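Local coordinates for uric acid degradation bifunctional protein TTL (Arabidopsis thaliana, PDB 2Q37) that hydrolyses 5-hydroxyisourate and stereoselectively decarboxylates the product OHCU to (S)-allantoin, the second activity residing in the N-terminal domain that this chain represents, at residues S36-F39 with A40-S44; A58-I61 with W62-V66; Q65-V68 with T69-L72; A163-Q166 with M167-T170. All coordinates share one frame; numbering follows the deposited sequence.

Contact 1: residues S36-F39 with A40-S44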
loop_
_atom_site.group_PDB
_atom_site.type_symbol
_atom_site.label_atom_id
_atom_site.label_comp_id
_atom_site.label_asym_id
_atom_site.label_seq_id
_atom_site.Cartn_x
_atom_site.Cartn_y
_atom_site.Cartn_z
ATOM N N SER A 36 -9.754 7.785 7.656
ATOM C CA SER A 36 -9.127 6.646 8.323
ATOM C C SER A 36 -9.705 6.434 9.720
ATOM O O SER A 36 -9.592 7.299 10.598
ATOM C CB SER A 36 -7.609 6.847 8.426
ATOM O OG SER A 36 -7.007 5.800 9.170
ATOM N N SER A 37 -10.328 5.275 9.914
ATOM C CA SER A 37 -10.925 4.919 11.195
ATOM C C SER A 37 -9.837 4.854 12.259
ATOM O O SER A 37 -10.005 5.369 13.367
ATOM C CB SER A 37 -11.620 3.563 11.083
ATOM O OG SER A 37 -12.615 3.581 10.070
ATOM N N GLU A 38 -8.718 4.228 11.901
ATOM C CA GLU A 38 -7.581 4.065 12.798
ATOM C C GLU A 38 -6.991 5.410 13.220
ATOM O O GLU A 38 -6.704 5.628 14.394
ATOM C CB GLU A 38 -6.505 3.210 12.124
ATOM C CG GLU A 38 -5.393 2.782 13.059
ATOM C CD GLU A 38 -5.931 2.239 14.377
ATOM O OE1 GLU A 38 -6.856 1.391 14.348
ATOM O OE2 GLU A 38 -5.425 2.664 15.440
ATOM N N PHE A 39 -6.809 6.308 12.258
ATOM C CA PHE A 39 -6.263 7.627 12.548
ATOM C C PHE A 39 -7.213 8.370 13.494
ATOM O O PHE A 39 -6.778 9.009 14.459
ATOM C CB PHE A 39 -6.058 8.418 11.244
ATOM C CG PHE A 39 -5.776 9.876 11.458
ATOM C CD1 PHE A 39 -6.824 10.783 11.645
ATOM C CD2 PHE A 39 -4.464 10.343 11.523
ATOM C CE1 PHE A 39 -6.573 12.137 11.896
ATOM C CE2 PHE A 39 -4.198 11.698 11.774
ATOM C CZ PHE A 39 -5.258 12.596 11.961
ATOM N N ALA A 40 -8.511 8.279 13.211
ATOM C CA ALA A 40 -9.520 8.931 14.040
ATOM C C ALA A 40 -9.427 8.355 15.448
ATOM O O ALA A 40 -9.371 9.095 16.427
ATOM C CB ALA A 40 -10.923 8.696 13.462
ATOM N N LYS A 41 -9.399 7.029 15.531
ATOM C CA LYS A 41 -9.311 6.331 16.805
ATOM C C LYS A 41 -8.102 6.779 17.634
ATOM O O LYS A 41 -8.244 7.226 18.774
ATOM C CB LYS A 41 -9.229 4.823 16.558
ATOM C CG LYS A 41 -9.289 3.974 17.826
ATOM C CD LYS A 41 -9.110 2.480 17.532
ATOM C CE LYS A 41 -10.080 1.969 16.456
ATOM N NZ LYS A 41 -11.517 2.221 16.767
ATOM N N GLN A 42 -6.912 6.658 17.055
ATOM C CA GLN A 42 -5.690 7.027 17.752
ATOM C C GLN A 42 -5.667 8.485 18.162
ATOM O O GLN A 42 -5.010 8.860 19.130
ATOM C CB GLN A 42 -4.472 6.710 16.884
ATOM C CG GLN A 42 -4.220 5.219 16.727
ATOM C CD GLN A 42 -2.939 4.918 15.978
ATOM O OE1 GLN A 42 -1.876 5.430 16.325
ATOM N NE2 GLN A 42 -3.032 4.078 14.947
HETATM N N MSE A 43 -6.390 9.312 17.425
HETATM C CA MSE A 43 -6.428 10.725 17.747
HETATM C C MSE A 43 -7.452 10.976 18.865
HETATM O O MSE A 43 -7.228 11.819 19.737
HETATM C CB MSE A 43 -6.784 11.532 16.496
HETATM C CG MSE A 43 -6.152 12.926 16.429
HETATM SE SE MSE A 43 -4.234 12.969 16.040
HETATM C CE MSE A 43 -3.980 14.891 16.117
ATOM N N SER A 44 -8.563 10.239 18.839
ATOM C CA SER A 44 -9.615 10.382 19.850
ATOM C C SER A 44 -9.046 10.224 21.248
ATOM O O SER A 44 -9.505 10.868 22.196
ATOM C CB SER A 44 -10.721 9.337 19.650
ATOM O OG SER A 44 -11.686 9.763 18.704
#

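Contact 2: residues A58-I61 with W62-V66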
loop_
_atom_site.group_PDB
_atom_site.type_symbol
_atom_site.label_atom_id
_atom_site.label_comp_id
_atom_site.label_asym_id
_atom_site.label_seq_id
_atom_site.Cartn_x
_atom_site.Cartn_y
_atom_site.Cartn_z
ATOM N N ALA A 58 -0.588 14.520 14.534
ATOM C CA ALA A 58 -1.392 13.943 13.477
ATOM C C ALA A 58 -0.460 13.394 12.408
ATOM O O ALA A 58 -0.618 12.266 11.948
ATOM C CB ALA A 58 -2.318 14.998 12.892
ATOM N N ARG A 59 0.528 14.191 12.028
ATOM C CA ARG A 59 1.466 13.758 11.018
ATOM C C ARG A 59 2.248 12.514 11.423
ATOM O O ARG A 59 2.477 11.631 10.599
ATOM C CB ARG A 59 2.449 14.870 10.698
ATOM C CG ARG A 59 1.831 16.071 10.045
ATOM C CD ARG A 59 2.933 17.049 9.737
ATOM N NE ARG A 59 2.469 18.266 9.087
ATOM C CZ ARG A 59 2.960 19.470 9.353
ATOM N NH1 ARG A 59 3.919 19.619 10.256
ATOM N NH2 ARG A 59 2.502 20.523 8.714
ATOM N N ASP A 60 2.666 12.432 12.686
ATOM C CA ASP A 60 3.444 11.275 13.106
ATOM C C ASP A 60 2.593 10.019 13.094
ATOM O O ASP A 60 3.048 8.957 12.666
ATOM C CB ASP A 60 4.057 11.489 14.491
ATOM C CG ASP A 60 5.110 10.437 14.827
ATOM O OD1 ASP A 60 6.277 10.607 14.385
ATOM O OD2 ASP A 60 4.771 9.433 15.508
ATOM N N ILE A 61 1.359 10.131 13.557
ATOM C CA ILE A 61 0.475 8.986 13.556
ATOM C C ILE A 61 0.192 8.555 12.106
ATOM O O ILE A 61 0.246 7.368 11.766
ATOM C CB ILE A 61 -0.842 9.334 14.241
ATOM C CG1 ILE A 61 -0.592 9.545 15.732
ATOM C CG2 ILE A 61 -1.883 8.240 13.985
ATOM C CD1 ILE A 61 -1.813 10.054 16.492
ATOM N N TRP A 62 -0.086 9.531 11.255
ATOM C CA TRP A 62 -0.404 9.263 9.863
ATOM C C TRP A 62 0.751 8.628 9.092
ATOM O O TRP A 62 0.563 7.637 8.389
ATOM C CB TRP A 62 -0.847 10.565 9.183
ATOM C CG TRP A 62 -1.138 10.418 7.742
ATOM C CD1 TRP A 62 -0.364 10.853 6.704
ATOM C CD2 TRP A 62 -2.261 9.751 7.160
ATOM N NE1 TRP A 62 -0.937 10.492 5.511
ATOM C CE2 TRP A 62 -2.101 9.813 5.760
ATOM C CE3 TRP A 62 -3.387 9.106 7.685
ATOM C CZ2 TRP A 62 -3.027 9.251 4.872
ATOM C CZ3 TRP A 62 -4.313 8.550 6.806
ATOM C CH2 TRP A 62 -4.125 8.624 5.410
ATOM N N PHE A 63 1.944 9.191 9.241
ATOM C CA PHE A 63 3.121 8.685 8.549
ATOM C C PHE A 63 3.845 7.500 9.205
ATOM O O PHE A 63 4.567 6.776 8.524
ATOM C CB PHE A 63 4.125 9.817 8.325
ATOM C CG PHE A 63 3.702 10.798 7.276
ATOM C CD1 PHE A 63 3.510 10.386 5.961
ATOM C CD2 PHE A 63 3.473 12.141 7.606
ATOM C CE1 PHE A 63 3.092 11.295 4.981
ATOM C CE2 PHE A 63 3.052 13.062 6.638
ATOM C CZ PHE A 63 2.859 12.640 5.319
ATOM N N ASN A 64 3.662 7.283 10.501
ATOM C CA ASN A 64 4.374 6.182 11.135
ATOM C C ASN A 64 3.545 5.175 11.929
ATOM O O ASN A 64 4.084 4.158 12.365
ATOM C CB ASN A 64 5.467 6.735 12.048
ATOM C CG ASN A 64 6.257 7.841 11.402
ATOM O OD1 ASN A 64 6.792 7.679 10.309
ATOM N ND2 ASN A 64 6.339 8.977 12.074
ATOM N N GLN A 65 2.252 5.426 12.123
ATOM C CA GLN A 65 1.447 4.484 12.903
ATOM C C GLN A 65 0.332 3.758 12.162
ATOM O O GLN A 65 0.132 2.558 12.348
ATOM C CB GLN A 65 0.867 5.177 14.137
ATOM C CG GLN A 65 1.921 5.652 15.111
ATOM C CD GLN A 65 3.052 4.641 15.280
ATOM O OE1 GLN A 65 2.824 3.465 15.610
ATOM N NE2 GLN A 65 4.282 5.096 15.050
ATOM N N VAL A 66 -0.409 4.470 11.332
ATOM C CA VAL A 66 -1.470 3.822 10.602
ATOM C C VAL A 66 -0.844 3.029 9.446
ATOM O O VAL A 66 0.169 3.448 8.875
ATOM C CB VAL A 66 -2.466 4.871 10.089
ATOM C CG1 VAL A 66 -3.091 5.611 11.293
ATOM C CG2 VAL A 66 -1.750 5.856 9.160
#

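Contact 3: residues Q65-V68 with T69-L72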
loop_
_atom_site.group_PDB
_atom_site.type_symbol
_atom_site.label_atom_id
_atom_site.label_comp_id
_atom_site.label_asym_id
_atom_site.label_seq_id
_atom_site.Cartn_x
_atom_site.Cartn_y
_atom_site.Cartn_z
ATOM N N GLN A 65 2.252 5.426 12.123
ATOM C CA GLN A 65 1.447 4.484 12.903
ATOM C C GLN A 65 0.332 3.758 12.162
ATOM O O GLN A 65 0.132 2.558 12.348
ATOM C CB GLN A 65 0.867 5.177 14.137
ATOM C CG GLN A 65 1.921 5.652 15.111
ATOM C CD GLN A 65 3.052 4.641 15.280
ATOM O OE1 GLN A 65 2.824 3.465 15.610
ATOM N NE2 GLN A 65 4.282 5.096 15.050
ATOM N N VAL A 66 -0.409 4.470 11.332
ATOM C CA VAL A 66 -1.470 3.822 10.602
ATOM C C VAL A 66 -0.844 3.029 9.446
ATOM O O VAL A 66 0.169 3.448 8.875
ATOM C CB VAL A 66 -2.466 4.871 10.089
ATOM C CG1 VAL A 66 -3.091 5.611 11.293
ATOM C CG2 VAL A 66 -1.750 5.856 9.160
ATOM N N ASN A 67 -1.420 1.878 9.110
ATOM C CA ASN A 67 -0.858 1.080 8.025
ATOM C C ASN A 67 -1.433 1.442 6.652
ATOM O O ASN A 67 -2.357 2.244 6.542
ATOM C CB ASN A 67 -1.029 -0.425 8.302
ATOM C CG ASN A 67 -2.483 -0.854 8.411
ATOM O OD1 ASN A 67 -3.323 -0.550 7.540
ATOM N ND2 ASN A 67 -2.790 -1.589 9.483
ATOM N N VAL A 68 -0.862 0.857 5.607
ATOM C CA VAL A 68 -1.280 1.128 4.237
ATOM C C VAL A 68 -2.772 0.928 4.041
ATOM O O VAL A 68 -3.416 1.635 3.266
ATOM C CB VAL A 68 -0.487 0.241 3.270
ATOM C CG1 VAL A 68 -1.075 0.306 1.878
ATOM C CG2 VAL A 68 0.983 0.712 3.265
ATOM N N THR A 69 -3.323 -0.032 4.766
ATOM C CA THR A 69 -4.756 -0.327 4.676
ATOM C C THR A 69 -5.592 0.872 5.143
ATOM O O THR A 69 -6.660 1.150 4.595
ATOM C CB THR A 69 -5.102 -1.558 5.525
ATOM O OG1 THR A 69 -4.514 -2.720 4.922
ATOM C CG2 THR A 69 -6.601 -1.737 5.613
ATOM N N ASP A 70 -5.091 1.571 6.160
ATOM C CA ASP A 70 -5.753 2.740 6.698
ATOM C C ASP A 70 -5.650 3.891 5.693
ATOM O O ASP A 70 -6.594 4.666 5.540
ATOM C CB ASP A 70 -5.112 3.128 8.034
ATOM C CG ASP A 70 -5.253 2.032 9.088
ATOM O OD1 ASP A 70 -6.352 1.404 9.142
ATOM O OD2 ASP A 70 -4.273 1.814 9.859
ATOM N N TRP A 71 -4.506 4.004 5.012
ATOM C CA TRP A 71 -4.329 5.051 4.017
ATOM C C TRP A 71 -5.394 4.870 2.936
ATOM O O TRP A 71 -6.008 5.837 2.469
ATOM C CB TRP A 71 -2.944 4.964 3.348
ATOM C CG TRP A 71 -1.788 5.539 4.137
ATOM C CD1 TRP A 71 -1.840 6.084 5.393
ATOM C CD2 TRP A 71 -0.412 5.602 3.731
ATOM N NE1 TRP A 71 -0.587 6.475 5.790
ATOM C CE2 TRP A 71 0.309 6.190 4.793
ATOM C CE3 TRP A 71 0.277 5.219 2.576
ATOM C CZ2 TRP A 71 1.693 6.404 4.737
ATOM C CZ3 TRP A 71 1.655 5.432 2.512
ATOM C CH2 TRP A 71 2.349 6.019 3.593
ATOM N N LEU A 72 -5.594 3.617 2.536
ATOM C CA LEU A 72 -6.560 3.283 1.484
ATOM C C LEU A 72 -8.000 3.589 1.884
ATOM O O LEU A 72 -8.803 4.038 1.051
ATOM C CB LEU A 72 -6.437 1.812 1.097
ATOM C CG LEU A 72 -5.064 1.403 0.549
ATOM C CD1 LEU A 72 -5.107 -0.092 0.149
ATOM C CD2 LEU A 72 -4.677 2.302 -0.656
#

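Contact 4: residues A163-Q166 with M167-T170. With 3AL (1-[(4S)-2,5-dioxoimidazolidin-4-yl]urea), chain B.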
loop_
_atom_site.group_PDB
_atom_site.type_symbol
_atom_site.label_atom_id
_atom_site.label_comp_id
_atom_site.label_asym_id
_atom_site.label_seq_id
_atom_site.Cartn_x
_atom_site.Cartn_y
_atom_site.Cartn_z
ATOM N N ALA A 163 -0.632 9.833 0.058
ATOM C CA ALA A 163 -0.599 9.878 1.523
ATOM C C ALA A 163 -0.288 11.285 2.005
ATOM O O ALA A 163 -0.840 11.758 3.000
ATOM C CB ALA A 163 0.456 8.881 2.082
HETATM N N MSE A 164 0.609 11.940 1.281
HETATM C CA MSE A 164 1.031 13.295 1.584
HETATM C C MSE A 164 -0.079 14.303 1.237
HETATM O O MSE A 164 -0.369 15.216 2.012
HETATM C CB MSE A 164 2.293 13.603 0.792
HETATM C CG MSE A 164 2.852 14.975 1.034
HETATM SE SE MSE A 164 4.229 15.314 -0.267
HETATM C CE MSE A 164 5.169 13.580 -0.198
ATOM N N GLU A 165 -0.676 14.148 0.058
ATOM C CA GLU A 165 -1.771 15.015 -0.342
ATOM C C GLU A 165 -2.909 14.904 0.707
ATOM O O GLU A 165 -3.497 15.905 1.121
ATOM C CB GLU A 165 -2.280 14.603 -1.714
ATOM C CG GLU A 165 -1.340 14.965 -2.826
ATOM C CD GLU A 165 -0.998 16.433 -2.804
ATOM O OE1 GLU A 165 -1.936 17.250 -2.826
ATOM O OE2 GLU A 165 0.207 16.778 -2.759
ATOM N N GLN A 166 -3.192 13.678 1.142
ATOM C CA GLN A 166 -4.223 13.409 2.134
ATOM C C GLN A 166 -3.895 14.124 3.437
ATOM O O GLN A 166 -4.772 14.676 4.092
ATOM C CB GLN A 166 -4.311 11.898 2.363
ATOM C CG GLN A 166 -5.024 11.441 3.596
ATOM C CD GLN A 166 -6.501 11.753 3.561
ATOM O OE1 GLN A 166 -7.182 11.515 2.561
ATOM N NE2 GLN A 166 -7.015 12.284 4.669
HETATM N N MSE A 167 -2.625 14.114 3.809
HETATM C CA MSE A 167 -2.224 14.754 5.047
HETATM C C MSE A 167 -2.394 16.254 4.936
HETATM O O MSE A 167 -2.787 16.903 5.898
HETATM C CB MSE A 167 -0.774 14.425 5.382
HETATM C CG MSE A 167 -0.337 14.937 6.741
HETATM SE SE MSE A 167 -1.331 14.148 8.229
HETATM C CE MSE A 167 -2.223 15.766 8.913
ATOM N N LYS A 168 -2.088 16.816 3.772
ATOM C CA LYS A 168 -2.261 18.251 3.605
ATOM C C LYS A 168 -3.749 18.629 3.771
ATOM O O LYS A 168 -4.073 19.621 4.412
ATOM C CB LYS A 168 -1.761 18.713 2.231
ATOM C CG LYS A 168 -0.246 18.631 2.041
ATOM C CD LYS A 168 0.169 19.406 0.799
ATOM C CE LYS A 168 0.978 18.556 -0.148
ATOM N NZ LYS A 168 1.317 19.296 -1.399
ATOM N N ILE A 169 -4.639 17.822 3.198
ATOM C CA ILE A 169 -6.073 18.058 3.270
ATOM C C ILE A 169 -6.518 18.043 4.729
ATOM O O ILE A 169 -7.314 18.879 5.167
ATOM C CB ILE A 169 -6.850 16.951 2.530
ATOM C CG1 ILE A 169 -6.618 17.072 1.026
ATOM C CG2 ILE A 169 -8.337 17.036 2.889
ATOM C CD1 ILE A 169 -7.089 15.879 0.217
ATOM N N THR A 170 -5.992 17.064 5.456
ATOM C CA THR A 170 -6.295 16.876 6.845
ATOM C C THR A 170 -5.819 18.074 7.642
ATOM O O THR A 170 -6.569 18.580 8.470
ATOM C CB THR A 170 -5.663 15.568 7.347
ATOM O OG1 THR A 170 -6.431 14.465 6.843
ATOM C CG2 THR A 170 -5.630 15.510 8.858
HETATM C C4 3AL B . -10.109 15.434 -2.091
HETATM C C5 3AL B . -11.206 16.023 -1.356
HETATM O O5 3AL B . -12.285 15.635 -0.990
HETATM N N7 3AL B . -10.886 17.351 -1.010
HETATM C C8 3AL B . -9.623 17.580 -1.534
HETATM O O8 3AL B . -9.043 18.651 -1.410
HETATM N N9 3AL B . -9.130 16.457 -2.195
HETATM N N3 3AL B . -10.565 14.841 -3.347
HETATM C C2 3AL B . -9.528 14.184 -4.171
HETATM N N1 3AL B . -9.916 13.680 -5.197
HETATM O O2 3AL B . -8.278 14.175 -3.748
#

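Contact 1: residues S36-F39 with A40-S44
Ser36 and Ala40 meet at the N-capped first turn of helix 37-44, within the region required for BRI1 binding. Ser36 is the N-cap. Its O accepts the backbone N-H of Ala40, and its OG takes the N-H of Phe39 at 3.1 Å, nearly straight at 163°. Two N-H groups at the start of the helix are thus satisfied from one residue. Ser37 gives its O to Lys41 N at 2.8 Å. Its OG is hydrogen-bonded to Glu73 OE1 of helix 68-76. Glu38 holds Gln42 twice. Its backbone O accepts Gln42 N, and its carboxylate OE2 accepts Gln42 NE2 at 2.8 Å. The side-chain bond uses the anti lone pair of OE2, and the carboxylate and amide planes are turned 48° apart. The Glu38 chain bends back at chi2, which carries OE2 along the helix surface to the straight chain of Gln42. Glu38 OE1 only brushes the aliphatic part of Lys41, 3.9 Å from CE. Phe39 O accepts Met43 N. The Phe39 ring is directed from the helix toward the buried side, where Ala58 of helix 51-64 also packs. Met43, modelled as selenomethionine, bends at chi2 and reaches the same ring in a Met-aromatic contact. Its SE is 4.8 Å from the ring centroid, approaching obliquely, and 4.2 Å from Phe39 CZ.

Contact 2: residues A58-I61 with W62-V66
The Phe63 ring, with CD2 3.2 Å from Arg59 O, has Trp62 CD1 over the centre of one face, 3.7 Å above the plane. In return, Phe63 CZ sits at the edge of the Trp62 indole, in its plane. The Trp62 ring also stacks with that of Trp71. Trp62 CG is anti to the backbone N (chi1 177°), which sends the indole off the helix toward helix 155-178. There its NE1 bonds to Ala163 O. Asp60 and Asn64 pair on another side of the helix. Asn64 ND2 gives a weak bond to Asp60 OD1 at 2.8 Å, bent to 125°, with carboxylate and amide planes 66° apart. Replacing Asn64 by an alanine would probably leave Asp60 OD1 without this amide donor and the carboxylate freer to turn. Ile61 CG2 meets Val66 CG1 at 4.0 Å. Arg59 NH2 forms a salt bridge with Glu171 of helix 155-178, and Phe63 O accepts Arg154 NE of the second subunit. Ile61 O takes two donors. Val66 N, at 3.0 Å, lies nearly along the C=O axis, whereas Gln65 N, at 2.8 Å, comes from above the carbonyl plane. This pairing of i+4 and i+5 bonds on one carbonyl is common where a helix ends, here helix 51-64.

Contact 3: residues Q65-V68 with T69-L72
Val68, Trp71 and Asn67 carry most of this turn, where the loop after residue 64 enters helix 68-76. Val68 opens the helix, and its O accepts Leu72 N at 3.0 Å. Its CG1 also approaches Leu72 CG, and the side chain packs on Val68 of the second subunit. Trp71 N bonds to Asn67 O at 3.2 Å. The Trp71 indole reaches Val66 CG2, which is 3.6 Å from Trp71 NE1. The two side chains cross at about a right angle. NE1 itself bonds to Trp62 O, so the indole is fixed at its polar corner as well as packed.

Asn67 is the N-cap and forms a capping box with Asp70. Asn67 N gives its hydrogen to Asp70 OD2 at 3.0 Å, meeting the anti side of that oxygen 30° out of the carboxylate plane. In return, Asn67 OD1 takes Asp70 N at 3.1 Å, although the position of OD1 is less certain. Asn67 CG sits between the backbone N and the carbonyl carbon (chi1 62°), which folds the amide over the helix start. There it stacks on the Asp70 carboxylate, with planes 15° apart. Asn67 ND2 makes a weak bond to Lys126 O of the second subunit. The box supplies acceptors at the helix N terminus, and the nearby N-H groups probably favour a charged Asp70.

Contact 4: residues A163-Q166 with M167-T170
Glu165 and Lys168 pair on the middle of helix 155-178, which borders the (S)-allantoin pocket of the decarboxylase. They lie side by side, one turn apart, and form a salt bridge. Lys168 NZ meets the syn side of Glu165 OE2 at 3.1 Å, 25° out of the carboxylate plane. The other oxygen, OE1, accepts Cys134 N, so both carboxylate oxygens are held. With an alanine in place of Glu165, Lys168 NZ would probably lose its charge partner and the backbone N of Cys134, a pocket residue, its acceptor. Gln166 is another bridging side chain. Its CG stands anti to the backbone N (chi1 163°) and the chain then bends, which brings NE2 to Thr170 OG1. That bond is weak, 3.1 Å long and bent to 126°. Gln166 OE1 bonds to NE2 of His78, the proton donor of the reaction, so Gln166 probably helps to orient this histidine from the second shell. Thr170 OG1 also binds Cys33 O. Backbone bonds join the turns, among them Ile169 N to Glu165 O at 3.0 Å. Ile169 reaches the bound product with its side chain. Its CG1 is 3.8 Å from O8 of (S)-allantoin, and its CD1 is 3.2 Å from N9.

How the contacts relate
The four contacts follow one another along the chain, and each is local, joining residues three to five apart along a helix or at its end. None encloses another. Contact 1 covers helix 37-44 from its N-cap. Contact 2 ends helix 51-64 and packs against contact 1 through Ala58 and Ile61. Contact 3 shares Gln65 and Val66 with contact 2 and opens helix 68-76, where Asp70 touches Ser36 and Glu38 of contact 1. Contact 4 comes much later, on helix 155-178. Trp62 of contact 2 ties to it through Ala163 and Gln166, and Trp71 of contact 3 rests on Ala163. The N-terminal helices are thereby fastened to the helix beside the active site. Contacts 2 and 3 also touch the second subunit.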